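Local structure of amidase, hydantoinase/carbamoylase family (Paraburkholderia phymatum, 6C0D) at residues A[27-31]-A[49-53]; A[96-100]-A[394-398]; A[107-111]-A[405-410]; A[361-367]-A[379-383]. The protein probably hydrolyses N-carbamoyl-L-amino acids, as a homodimeric, metal-dependent amidase of the M20 peptidase family that binds zinc. All blocks are in the same frame, centred on the assembly; numbering follows the deposited sequence. Where two conformers were deposited one is given.

Interaction 1: A[27-31]-A[49-53]; sequences TLRSF and DARRW
Trp53 reaches out from its helix to lie against Thr27, Leu28 and Phe31, and with Phe31 it buries most of the surface here. Its CG stands anti to the backbone N (chi1 169°), which turns the indole away from its own helix and across to the other. Thr27 CG2 lies to one side of the indole plane, offset toward the NE1-CE2-CZ2 rim, 3.4 Å from Trp53 CE2. At the far corner of the indole, Trp53 CZ3 comes to 3.9 Å from Leu28 CB. Phe31 meets the other end of the same side chain, its CZ 3.7 Å from Trp53 CB. The two aromatic planes are inclined at 41°, neither stacked nor perpendicular.

The phenyl group of Phe31 also spreads over the backbone of the facing helix. Ala50 CA sits above the middle of that ring, 3.9 Å from its centroid, in a CH-pi contact. The methyl is close too: Ala50 CB is 3.6 Å from Phe31 CB. This joins two consecutive helices of the metal-binding alpha/beta domain, 18-30 and 45-60: Phe31 follows directly on the C-terminal end of the first, while Ala50 and Trp53 lie one turn apart on the second. Leu28 CD1 lies 3.9 Å from Ala50 CB, and the side chain also touches Ala102 and Ile106 of helix 102-117. Asp49 adds its CB, 4.0 Å from Phe31 CD1. The hydroxyl of Thr27 is hydrogen-bonded to Asp23 O in its own helix, and the methyl faces the indole.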
loop_
_atom_site.group_PDB
_atom_site.type_symbol
_atom_site.label_atom_id
_atom_site.label_comp_id
_atom_site.label_asym_id
_atom_site.label_seq_id
_atom_site.Cartn_x
_atom_site.Cartn_y
_atom_site.Cartn_z
ATOM N N THR A 27 -32.272 -10.615 -24.350
ATOM C CA THR A 27 -32.848 -11.670 -23.522
ATOM C C THR A 27 -31.788 -12.295 -22.623
ATOM O O THR A 27 -32.025 -12.497 -21.426
ATOM C CB THR A 27 -33.522 -12.727 -24.400
ATOM O OG1 THR A 27 -34.587 -12.110 -25.143
ATOM C CG2 THR A 27 -34.102 -13.855 -23.528
ATOM N N LEU A 28 -30.593 -12.560 -23.167
ATOM C CA LEU A 28 -29.526 -13.103 -22.333
ATOM C C LEU A 28 -29.152 -12.122 -21.223
ATOM O O LEU A 28 -28.922 -12.527 -20.077
ATOM C CB LEU A 28 -28.314 -13.464 -23.196
ATOM C CG LEU A 28 -27.102 -14.087 -22.483
ATOM C CD1 LEU A 28 -27.520 -15.286 -21.603
ATOM C CD2 LEU A 28 -26.031 -14.501 -23.486
ATOM N N ARG A 29 -29.140 -10.821 -21.536
ATOM C CA ARG A 29 -28.853 -9.810 -20.521
ATOM C C ARG A 29 -29.819 -9.890 -19.344
ATOM O O ARG A 29 -29.429 -9.617 -18.205
ATOM C CB ARG A 29 -28.907 -8.411 -21.142
ATOM C CG ARG A 29 -28.638 -7.270 -20.162
ATOM C CD ARG A 29 -29.003 -5.912 -20.767
ATOM N NE ARG A 29 -28.132 -4.833 -20.301
ATOM C CZ ARG A 29 -27.892 -3.720 -20.991
ATOM N NH1 ARG A 29 -28.460 -3.533 -22.177
ATOM N NH2 ARG A 29 -27.078 -2.799 -20.505
ATOM N N SER A 30 -31.077 -10.256 -19.592
ATOM C CA SER A 30 -32.056 -10.278 -18.511
ATOM C C SER A 30 -31.745 -11.333 -17.451
ATOM O O SER A 30 -32.232 -11.214 -16.317
ATOM C CB SER A 30 -33.460 -10.491 -19.076
ATOM O OG SER A 30 -33.645 -11.829 -19.496
ATOM N N PHE A 31 -30.954 -12.354 -17.785
ATOM C CA PHE A 31 -30.518 -13.357 -16.810
ATOM C C PHE A 31 -29.339 -12.792 -16.027
ATOM O O PHE A 31 -28.183 -12.899 -16.438
ATOM C CB PHE A 31 -30.143 -14.667 -17.495
ATOM C CG PHE A 31 -31.304 -15.383 -18.127
ATOM C CD1 PHE A 31 -32.186 -16.128 -17.352
ATOM C CD2 PHE A 31 -31.506 -15.323 -19.497
ATOM C CE1 PHE A 31 -33.253 -16.792 -17.936
ATOM C CE2 PHE A 31 -32.571 -15.974 -20.083
ATOM C CZ PHE A 31 -33.439 -16.713 -19.311
ATOM N N ASP A 49 -30.097 -21.013 -15.387
ATOM C CA ASP A 49 -31.311 -20.583 -16.077
ATOM C C ASP A 49 -30.988 -20.059 -17.469
ATOM O O ASP A 49 -31.657 -20.404 -18.452
ATOM C CB ASP A 49 -32.028 -19.494 -15.273
ATOM C CG ASP A 49 -32.780 -20.032 -14.082
ATOM O OD1 ASP A 49 -33.125 -21.236 -14.058
ATOM O OD2 ASP A 49 -33.038 -19.228 -13.163
ATOM N N ALA A 50 -29.956 -19.219 -17.565
ATOM C CA ALA A 50 -29.550 -18.674 -18.853
ATOM C C ALA A 50 -29.071 -19.772 -19.792
ATOM O O ALA A 50 -29.297 -19.704 -21.007
ATOM C CB ALA A 50 -28.454 -17.631 -18.649
ATOM N N ARG A 51 -28.402 -20.791 -19.246
ATOM C CA ARG A 51 -27.914 -21.886 -20.077
ATOM C C ARG A 51 -29.063 -22.723 -20.618
ATOM O O ARG A 51 -29.023 -23.168 -21.770
ATOM C CB ARG A 51 -26.935 -22.752 -19.286
ATOM C CG ARG A 51 -25.618 -22.039 -19.066
ATOM C CD ARG A 51 -24.508 -22.828 -18.333
ATOM N NE ARG A 51 -23.527 -21.809 -18.010
ATOM C CZ ARG A 51 -22.526 -21.434 -18.800
ATOM N NH1 ARG A 51 -22.262 -22.080 -19.938
ATOM N NH2 ARG A 51 -21.762 -20.418 -18.426
ATOM N N ARG A 52 -30.095 -22.954 -19.806
ATOM C CA ARG A 52 -31.257 -23.673 -20.311
ATOM C C ARG A 52 -31.942 -22.884 -21.418
ATOM O O ARG A 52 -32.327 -23.452 -22.450
ATOM C CB ARG A 52 -32.223 -23.977 -19.167
ATOM C CG ARG A 52 -31.674 -25.011 -18.205
ATOM C CD ARG A 52 -32.548 -25.181 -16.975
ATOM N NE ARG A 52 -32.007 -26.230 -16.121
ATOM C CZ ARG A 52 -32.192 -26.290 -14.809
ATOM N NH1 ARG A 52 -32.900 -25.350 -14.195
ATOM N NH2 ARG A 52 -31.661 -27.284 -14.112
ATOM N N TRP A 53 -32.086 -21.568 -21.236
ATOM C CA TRP A 53 -32.654 -20.742 -22.294
ATOM C C TRP A 53 -31.807 -20.835 -23.556
ATOM O O TRP A 53 -32.329 -21.044 -24.658
ATOM C CB TRP A 53 -32.775 -19.288 -21.830
ATOM C CG TRP A 53 -33.103 -18.358 -22.964
ATOM C CD1 TRP A 53 -34.344 -18.093 -23.477
ATOM C CD2 TRP A 53 -32.176 -17.584 -23.737
ATOM N NE1 TRP A 53 -34.243 -17.208 -24.523
ATOM C CE2 TRP A 53 -32.925 -16.875 -24.700
ATOM C CE3 TRP A 53 -30.789 -17.413 -23.703
ATOM C CZ2 TRP A 53 -32.332 -16.016 -25.625
ATOM C CZ3 TRP A 53 -30.199 -16.551 -24.622
ATOM C CH2 TRP A 53 -30.971 -15.867 -25.570
#

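Interaction 2: A[96-100]-A[394-398]; sequences GGWLD and IEDTA. With ZN (zinc ion), chain B.
The carboxylate of Glu395 points into the loop from Gly97 to Asp100, and one of its oxygens holds two consecutive amides. Leu99 N meets Glu395 OE1 at 3.0 Å, almost in line with the C-O bond. Asp100 N reaches the same Glu395 OE1 at 2.9 Å from the syn side, tilted out of the carboxylate plane. With CG anti to the backbone N (chi1 156°), the extended chain carries the carboxylate to the amides, and water 1 ties OE2 to Gly97 N.

Asp396 works differently. Trp98 NE1 gives a fairly straight bond of 2.9 Å to Asp396 OD1, which lies in the plane of the indole. Ring and carboxylate planes are 66° apart. The indole N-H meets OD1 53° out of the carboxylate plane, and Thr397 N approaches from the opposite face. Leu99 CD2 lies over one face of the indole; Arg29, in the conformer given, makes a cation-pi contact on the other. Leu99 CD1 packs 3.6 Å from Thr397 OG1, a hydroxyl hydrogen-bonded to Pro384 O.

Asp100 OD1 binds the zinc ion at 2.2 Å, beside His89, His196 and two waters. Water 3 donates to both Asp100 OD2 and Glu395 OE2, probably easing the closeness of two acidic groups. This is consistent with a second-shell role for Glu395, whose bonds to the two amides would hold the backbone carrying the zinc ligand.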
loop_
_atom_site.group_PDB
_atom_site.type_symbol
_atom_site.label_atom_id
_atom_site.label_comp_id
_atom_site.label_asym_id
_atom_site.label_seq_id
_atom_site.Cartn_x
_atom_site.Cartn_y
_atom_site.Cartn_z
ATOM N N GLY A 96 -19.692 -7.918 -14.044
ATOM C CA GLY A 96 -19.681 -8.114 -15.481
ATOM C C GLY A 96 -20.551 -7.131 -16.267
ATOM O O GLY A 96 -21.462 -6.490 -15.741
ATOM N N GLY A 97 -20.235 -7.016 -17.561
ATOM C CA GLY A 97 -21.034 -6.254 -18.496
ATOM C C GLY A 97 -21.869 -7.170 -19.387
ATOM O O GLY A 97 -21.713 -8.389 -19.397
ATOM N N TRP A 98 -22.773 -6.555 -20.155
ATOM C CA TRP A 98 -23.760 -7.367 -20.856
ATOM C C TRP A 98 -23.240 -7.940 -22.163
ATOM O O TRP A 98 -23.915 -8.784 -22.765
ATOM C CB TRP A 98 -25.044 -6.564 -21.095
ATOM C CG TRP A 98 -25.029 -5.555 -22.216
ATOM C CD1 TRP A 98 -24.323 -4.377 -22.269
ATOM C CD2 TRP A 98 -25.827 -5.598 -23.411
ATOM N NE1 TRP A 98 -24.613 -3.704 -23.444
ATOM C CE2 TRP A 98 -25.526 -4.439 -24.161
ATOM C CE3 TRP A 98 -26.748 -6.523 -23.931
ATOM C CZ2 TRP A 98 -26.128 -4.173 -25.396
ATOM C CZ3 TRP A 98 -27.344 -6.258 -25.151
ATOM C CH2 TRP A 98 -27.031 -5.088 -25.873
ATOM N N LEU A 99 -22.060 -7.523 -22.618
ATOM C CA LEU A 99 -21.543 -8.020 -23.883
ATOM C C LEU A 99 -20.266 -8.838 -23.762
ATOM O O LEU A 99 -19.937 -9.559 -24.704
ATOM C CB LEU A 99 -21.301 -6.854 -24.854
ATOM C CG LEU A 99 -22.549 -6.030 -25.187
ATOM C CD1 LEU A 99 -22.170 -4.778 -25.970
ATOM C CD2 LEU A 99 -23.556 -6.873 -25.969
ATOM N N ASP A 100 -19.531 -8.742 -22.654
ATOM C CA ASP A 100 -18.335 -9.564 -22.510
ATOM C C ASP A 100 -18.737 -11.025 -22.492
ATOM O O ASP A 100 -19.453 -11.471 -21.588
ATOM C CB ASP A 100 -17.563 -9.206 -21.236
ATOM C CG ASP A 100 -16.193 -9.906 -21.159
ATOM O OD1 ASP A 100 -16.072 -11.073 -21.601
ATOM O OD2 ASP A 100 -15.229 -9.281 -20.667
ATOM N N ILE A 394 -20.085 1.060 -16.849
ATOM C CA ILE A 394 -21.149 0.643 -17.754
ATOM C C ILE A 394 -20.592 0.260 -19.129
ATOM O O ILE A 394 -20.585 1.081 -20.047
ATOM C CB ILE A 394 -22.217 1.747 -17.891
ATOM N N GLU A 395 -20.124 -0.984 -19.255
ATOM C CA GLU A 395 -19.617 -1.494 -20.526
ATOM C C GLU A 395 -20.723 -1.520 -21.580
ATOM O O GLU A 395 -21.856 -1.919 -21.294
ATOM C CB GLU A 395 -19.044 -2.898 -20.305
ATOM C CG GLU A 395 -18.990 -3.814 -21.520
ATOM C CD GLU A 395 -18.813 -5.277 -21.119
ATOM O OE1 GLU A 395 -19.700 -6.104 -21.441
ATOM O OE2 GLU A 395 -17.790 -5.599 -20.471
ATOM N N ASP A 396 -20.401 -1.082 -22.804
ATOM C CA ASP A 396 -21.437 -0.966 -23.830
ATOM C C ASP A 396 -20.829 -0.770 -25.221
ATOM O O ASP A 396 -19.677 -0.350 -25.369
ATOM C CB ASP A 396 -22.403 0.182 -23.528
ATOM C CG ASP A 396 -23.788 -0.059 -24.111
ATOM O OD1 ASP A 396 -24.007 -1.134 -24.715
ATOM O OD2 ASP A 396 -24.658 0.826 -23.969
ATOM N N THR A 397 -21.652 -1.059 -26.238
ATOM C CA THR A 397 -21.309 -0.935 -27.654
ATOM C C THR A 397 -22.557 -0.477 -28.398
ATOM O O THR A 397 -23.646 -1.000 -28.142
ATOM C CB THR A 397 -20.814 -2.273 -28.216
ATOM O OG1 THR A 397 -19.650 -2.711 -27.497
ATOM C CG2 THR A 397 -20.481 -2.137 -29.692
ATOM N N ALA A 398 -22.416 0.505 -29.299
ATOM C CA ALA A 398 -23.566 0.974 -30.068
ATOM C C ALA A 398 -24.218 -0.184 -30.812
ATOM O O ALA A 398 -23.523 -1.070 -31.313
ATOM C CB ALA A 398 -23.146 2.050 -31.068
HETATM ZN ZN ZN B . -14.679 -12.596 -22.246
HETATM O O HOH W 1 -17.838 -7.312 -18.510
HETATM O O HOH W 2 -22.902 -3.749 -19.225
HETATM O O HOH W 3 -14.757 -6.272 -21.017
HETATM O O HOH W 4 -13.352 -11.996 -20.720
HETATM O O HOH W 5 -13.093 -13.950 -23.104
#

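Interaction 3: A[107-111]-A[405-410]; sequences YGLEI and GCEVAA
A cysteine sulfur-aromatic contact sits at a buried crossing of two helices, with Cys406 lying over one face of the Tyr107 ring. The segments 107-111 and 405-410 pass 9.9 Å apart, axis to axis, at a signed angle of -56°. Cys406 CB is almost above the middle of the ring, 3.8 Å from the centroid of Tyr107 and 11° from the normal. The sulfur is a little further along the same face, Cys406 SG lying 4.2 Å from the Tyr107 centroid. Because SG is set anti to the backbone N (chi1 -164°), it runs back over the CG end of the ring toward Glu110 and Ile111 instead of toward the hydroxyl.

The phenol lies along the start of the other segment. Tyr107 OH comes to 3.4 Å from Gly405 CA, a tight approach at a residue without a side chain, and its weak hydrogen bond goes to Ile402 O one turn earlier. One turn on from Tyr107, Ile111 carries the second half of the contact. Its CD1 tip touches Ala409 CB at 3.6 Å, while Ile111 CG1 lies 3.9 Å from Ala410 CB. The small residues Gly405, Ala409 and Ala410 let the larger side chains of the partner come close. At the border Glu110 offers CG to Cys406 SG, 4.1 Å away, and its carboxylate is taken by Arg113 and Arg20.

This helix pair, with Tyr107 and Ala409 also resting on strand 378-384, belongs to the helical layer flanking the central sheet in the alpha/beta metal-binding domain of M20 enzymes.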
loop_
_atom_site.group_PDB
_atom_site.type_symbol
_atom_site.label_atom_id
_atom_site.label_comp_id
_atom_site.label_asym_id
_atom_site.label_seq_id
_atom_site.Cartn_x
_atom_site.Cartn_y
_atom_site.Cartn_z
ATOM N N TYR A 107 -23.540 -14.108 -31.323
ATOM C CA TYR A 107 -23.067 -14.089 -32.710
ATOM C C TYR A 107 -23.040 -15.500 -33.286
ATOM O O TYR A 107 -23.495 -15.736 -34.408
ATOM C CB TYR A 107 -21.655 -13.499 -32.835
ATOM C CG TYR A 107 -21.498 -11.990 -32.915
ATOM C CD1 TYR A 107 -22.460 -11.114 -32.407
ATOM C CD2 TYR A 107 -20.342 -11.445 -33.469
ATOM C CE1 TYR A 107 -22.272 -9.729 -32.458
ATOM C CE2 TYR A 107 -20.143 -10.073 -33.522
ATOM C CZ TYR A 107 -21.110 -9.218 -33.021
ATOM O OH TYR A 107 -20.922 -7.855 -33.083
ATOM N N GLY A 108 -22.481 -16.450 -32.534
ATOM C CA GLY A 108 -22.409 -17.813 -33.043
ATOM C C GLY A 108 -23.782 -18.362 -33.379
ATOM O O GLY A 108 -23.990 -18.944 -34.444
ATOM N N LEU A 109 -24.748 -18.147 -32.488
ATOM C CA LEU A 109 -26.112 -18.595 -32.735
ATOM C C LEU A 109 -26.687 -17.949 -33.990
ATOM O O LEU A 109 -27.279 -18.627 -34.844
ATOM C CB LEU A 109 -26.979 -18.271 -31.510
ATOM C CG LEU A 109 -28.447 -18.678 -31.485
ATOM C CD1 LEU A 109 -28.566 -20.195 -31.588
ATOM C CD2 LEU A 109 -29.099 -18.156 -30.177
ATOM N N GLU A 110 -26.540 -16.628 -34.116
ATOM C CA GLU A 110 -27.131 -15.960 -35.271
ATOM C C GLU A 110 -26.443 -16.389 -36.555
ATOM O O GLU A 110 -27.088 -16.531 -37.601
ATOM C CB GLU A 110 -27.045 -14.440 -35.119
ATOM C CG GLU A 110 -27.561 -13.682 -36.353
ATOM C CD GLU A 110 -29.020 -13.968 -36.675
ATOM O OE1 GLU A 110 -29.782 -14.378 -35.764
ATOM O OE2 GLU A 110 -29.417 -13.790 -37.853
ATOM N N ILE A 111 -25.127 -16.571 -36.499
ATOM C CA ILE A 111 -24.397 -16.997 -37.692
ATOM C C ILE A 111 -24.831 -18.389 -38.108
ATOM O O ILE A 111 -25.039 -18.649 -39.297
ATOM C CB ILE A 111 -22.880 -16.913 -37.447
ATOM C CG1 ILE A 111 -22.482 -15.433 -37.290
ATOM C CG2 ILE A 111 -22.104 -17.562 -38.617
ATOM C CD1 ILE A 111 -21.087 -15.243 -36.696
ATOM N N GLY A 405 -20.442 -5.935 -36.435
ATOM C CA GLY A 405 -19.557 -7.024 -36.035
ATOM C C GLY A 405 -20.103 -8.382 -36.442
ATOM O O GLY A 405 -19.360 -9.256 -36.905
ATOM N N CYS A 406 -21.409 -8.570 -36.289
ATOM C CA CYS A 406 -22.003 -9.858 -36.634
ATOM C C CYS A 406 -22.054 -10.042 -38.143
ATOM O O CYS A 406 -21.861 -11.154 -38.640
ATOM C CB CYS A 406 -23.399 -9.975 -36.035
ATOM S SG CYS A 406 -24.008 -11.711 -36.017
ATOM N N GLU A 407 -22.339 -8.967 -38.889
ATOM C CA GLU A 407 -22.288 -9.053 -40.351
ATOM C C GLU A 407 -20.903 -9.470 -40.845
ATOM O O GLU A 407 -20.775 -10.313 -41.749
ATOM C CB GLU A 407 -22.699 -7.701 -40.963
ATOM C CG GLU A 407 -24.192 -7.431 -40.785
ATOM C CD GLU A 407 -24.595 -6.029 -41.235
ATOM O OE1 GLU A 407 -23.743 -5.139 -41.199
ATOM O OE2 GLU A 407 -25.758 -5.817 -41.609
ATOM N N VAL A 408 -19.852 -8.858 -40.295
ATOM C CA VAL A 408 -18.482 -9.222 -40.682
ATOM C C VAL A 408 -18.205 -10.670 -40.304
ATOM O O VAL A 408 -17.688 -11.456 -41.109
ATOM C CB VAL A 408 -17.460 -8.265 -40.036
ATOM C CG1 VAL A 408 -15.990 -8.785 -40.261
ATOM C CG2 VAL A 408 -17.636 -6.834 -40.597
ATOM N N ALA A 409 -18.572 -11.054 -39.079
ATOM C CA ALA A 409 -18.313 -12.425 -38.637
ATOM C C ALA A 409 -19.069 -13.447 -39.483
ATOM O O ALA A 409 -18.527 -14.512 -39.819
ATOM C CB ALA A 409 -18.678 -12.586 -37.158
ATOM N N ALA A 410 -20.320 -13.143 -39.841
ATOM C CA ALA A 410 -21.108 -14.075 -40.653
ATOM C C ALA A 410 -20.523 -14.237 -42.053
ATOM O O ALA A 410 -20.514 -15.351 -42.607
ATOM C CB ALA A 410 -22.560 -13.595 -40.746
#

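Interaction 4: A[361-367]-A[379-383]; sequences MPSGASH and CMLFV
Next to the zinc site, the loop after strand 358-363 brings His367 against Met380 and Phe382 of strand 378-384. The imidazole is covered on one face by a methyl: Met380 CE is 3.5 Å from the His367 ring centroid, with its closest approach, 3.4 Å, to His367 CG. The bend at the end of Met380 (chi3 76°) curls this methyl onto the ring, with the sulfur oblique to it, Met380 SD 3.5 Å from His367 CD2.

Phe382 meets its partners mainly along its edge. Ser363 OG lies close to the ring plane, 3.5 Å from Phe382 CZ. The same hydroxyl donates a hydrogen bond to Ala365 O. It also accepts a weak one from His367 NE2. These bonds link Ser363, Ala365 and His367 within the loop. Met361 adds a Met-aromatic contact, also at the edge, with its methyl CE 3.7 Å from Phe382 CD2. The histidine and phenylalanine rings approach obliquely, planes 68° apart, with Phe382 CZ 3.9 Å from His367 NE2.

His367 also meets the ring of His196, one of the zinc ligands. The strand segments 361-363 and 379-383 run at 102° to each other. Strand 210-227 pairs with both of their parent strands and supplies Val213 to Ser363, Met380 and Phe382; strand 189-198 flanks Met380, and Leu203 of helix 202-206 covers Met361 and Phe382.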
loop_
_atom_site.group_PDB
_atom_site.type_symbol
_atom_site.label_atom_id
_atom_site.label_comp_id
_atom_site.label_asym_id
_atom_site.label_seq_id
_atom_site.Cartn_x
_atom_site.Cartn_y
_atom_site.Cartn_z
ATOM N N MET A 361 -4.720 -6.225 -34.817
ATOM C CA MET A 361 -4.296 -5.817 -33.475
ATOM C C MET A 361 -4.135 -7.049 -32.599
ATOM O O MET A 361 -4.819 -8.051 -32.816
ATOM C CB MET A 361 -5.336 -4.877 -32.836
ATOM C CG MET A 361 -6.731 -5.539 -32.809
ATOM S SD MET A 361 -8.009 -4.398 -32.175
ATOM C CE MET A 361 -7.547 -4.312 -30.448
ATOM N N PRO A 362 -3.263 -7.010 -31.598
ATOM C CA PRO A 362 -3.215 -8.106 -30.630
ATOM C C PRO A 362 -4.387 -8.010 -29.668
ATOM O O PRO A 362 -5.018 -6.953 -29.519
ATOM C CB PRO A 362 -1.888 -7.868 -29.901
ATOM C CG PRO A 362 -1.785 -6.331 -29.900
ATOM C CD PRO A 362 -2.309 -5.930 -31.268
ATOM N N SER A 363 -4.662 -9.134 -29.002
ATOM C CA SER A 363 -5.554 -9.154 -27.852
ATOM C C SER A 363 -4.729 -9.026 -26.579
ATOM O O SER A 363 -3.948 -9.926 -26.249
ATOM C CB SER A 363 -6.392 -10.432 -27.800
ATOM O OG SER A 363 -7.076 -10.489 -26.551
ATOM N N GLY A 364 -4.927 -7.929 -25.841
ATOM C CA GLY A 364 -4.196 -7.770 -24.597
ATOM C C GLY A 364 -4.746 -8.572 -23.438
ATOM O O GLY A 364 -4.128 -8.603 -22.368
ATOM N N ALA A 365 -5.895 -9.219 -23.629
ATOM C CA ALA A 365 -6.549 -10.005 -22.591
ATOM C C ALA A 365 -6.610 -11.472 -23.006
ATOM O O ALA A 365 -6.525 -11.793 -24.187
ATOM C CB ALA A 365 -7.976 -9.500 -22.329
ATOM N N SER A 366 -6.805 -12.348 -22.024
ATOM C CA SER A 366 -6.909 -13.775 -22.291
ATOM C C SER A 366 -8.352 -14.161 -22.620
ATOM O O SER A 366 -9.306 -13.490 -22.228
ATOM C CB SER A 366 -6.395 -14.583 -21.094
ATOM O OG SER A 366 -7.049 -14.233 -19.893
ATOM N N HIS A 367 -8.498 -15.265 -23.352
ATOM C CA HIS A 367 -9.789 -15.732 -23.854
ATOM C C HIS A 367 -9.727 -17.241 -24.031
ATOM O O HIS A 367 -8.647 -17.818 -24.123
ATOM C CB HIS A 367 -10.160 -15.117 -25.213
ATOM C CG HIS A 367 -10.173 -13.622 -25.214
ATOM N ND1 HIS A 367 -11.181 -12.895 -24.619
ATOM C CD2 HIS A 367 -9.298 -12.718 -25.720
ATOM C CE1 HIS A 367 -10.925 -11.604 -24.753
ATOM N NE2 HIS A 367 -9.795 -11.468 -25.425
ATOM N N CYS A 379 -9.422 -18.125 -34.418
ATOM C CA CYS A 379 -9.291 -16.701 -34.710
ATOM C C CYS A 379 -10.267 -15.922 -33.838
ATOM O O CYS A 379 -11.203 -16.483 -33.257
ATOM C CB CYS A 379 -9.527 -16.415 -36.202
ATOM S SG CYS A 379 -11.212 -16.788 -36.726
ATOM N N MET A 380 -9.996 -14.624 -33.690
ATOM C CA MET A 380 -10.891 -13.740 -32.949
ATOM C C MET A 380 -11.195 -12.482 -33.750
ATOM O O MET A 380 -10.358 -11.988 -34.507
ATOM C CB MET A 380 -10.288 -13.316 -31.591
ATOM C CG MET A 380 -10.104 -14.486 -30.638
ATOM S SD MET A 380 -9.741 -13.886 -28.952
ATOM C CE MET A 380 -11.373 -13.350 -28.405
ATOM N N LEU A 381 -12.394 -11.943 -33.521
ATOM C CA LEU A 381 -12.826 -10.696 -34.138
ATOM C C LEU A 381 -13.297 -9.776 -33.026
ATOM O O LEU A 381 -14.130 -10.190 -32.214
ATOM C CB LEU A 381 -13.973 -10.946 -35.131
ATOM C CG LEU A 381 -14.378 -9.727 -35.964
ATOM C CD1 LEU A 381 -13.315 -9.534 -37.050
ATOM C CD2 LEU A 381 -15.758 -9.925 -36.581
ATOM N N PHE A 382 -12.788 -8.535 -32.995
ATOM C CA PHE A 382 -13.138 -7.571 -31.951
ATOM C C PHE A 382 -14.096 -6.494 -32.476
ATOM O O PHE A 382 -13.993 -6.071 -33.632
ATOM C CB PHE A 382 -11.891 -6.862 -31.410
ATOM C CG PHE A 382 -11.109 -7.651 -30.381
ATOM C CD1 PHE A 382 -11.578 -8.870 -29.903
ATOM C CD2 PHE A 382 -9.895 -7.174 -29.912
ATOM C CE1 PHE A 382 -10.851 -9.580 -28.952
ATOM C CE2 PHE A 382 -9.168 -7.872 -28.940
ATOM C CZ PHE A 382 -9.659 -9.072 -28.464
ATOM N N VAL A 383 -15.018 -6.074 -31.609
ATOM C CA VAL A 383 -15.799 -4.855 -31.812
ATOM C C VAL A 383 -15.506 -3.927 -30.645
ATOM O O VAL A 383 -15.176 -4.384 -29.540
ATOM C CB VAL A 383 -17.309 -5.120 -31.927
ATOM C CG1 VAL A 383 -17.607 -5.954 -33.167
ATOM C CG2 VAL A 383 -17.855 -5.766 -30.660
#

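In the fold
Interactions 2 and 4 lie nearest the metal: Asp100 of interaction 2 binds the zinc ion, and the side chain of His367 in interaction 4 comes within about 4 Å of it. Their centres are about 16 Å apart, with nearest atoms about 5 Å from each other. Interaction 1 touches interaction 2 through Arg29, whose given conformer packs on Trp98. Interaction 3 touches interaction 4: Gly405 O is 3.7 Å from Leu381 CD2, and the side chain of Tyr107 is about 13 Å from the zinc ion. Interactions 2 and 3 both join the loop and helix that follow strand 83-88 to the C-terminal part of the chain; in sequence, interaction 4 is nested inside the loops they close.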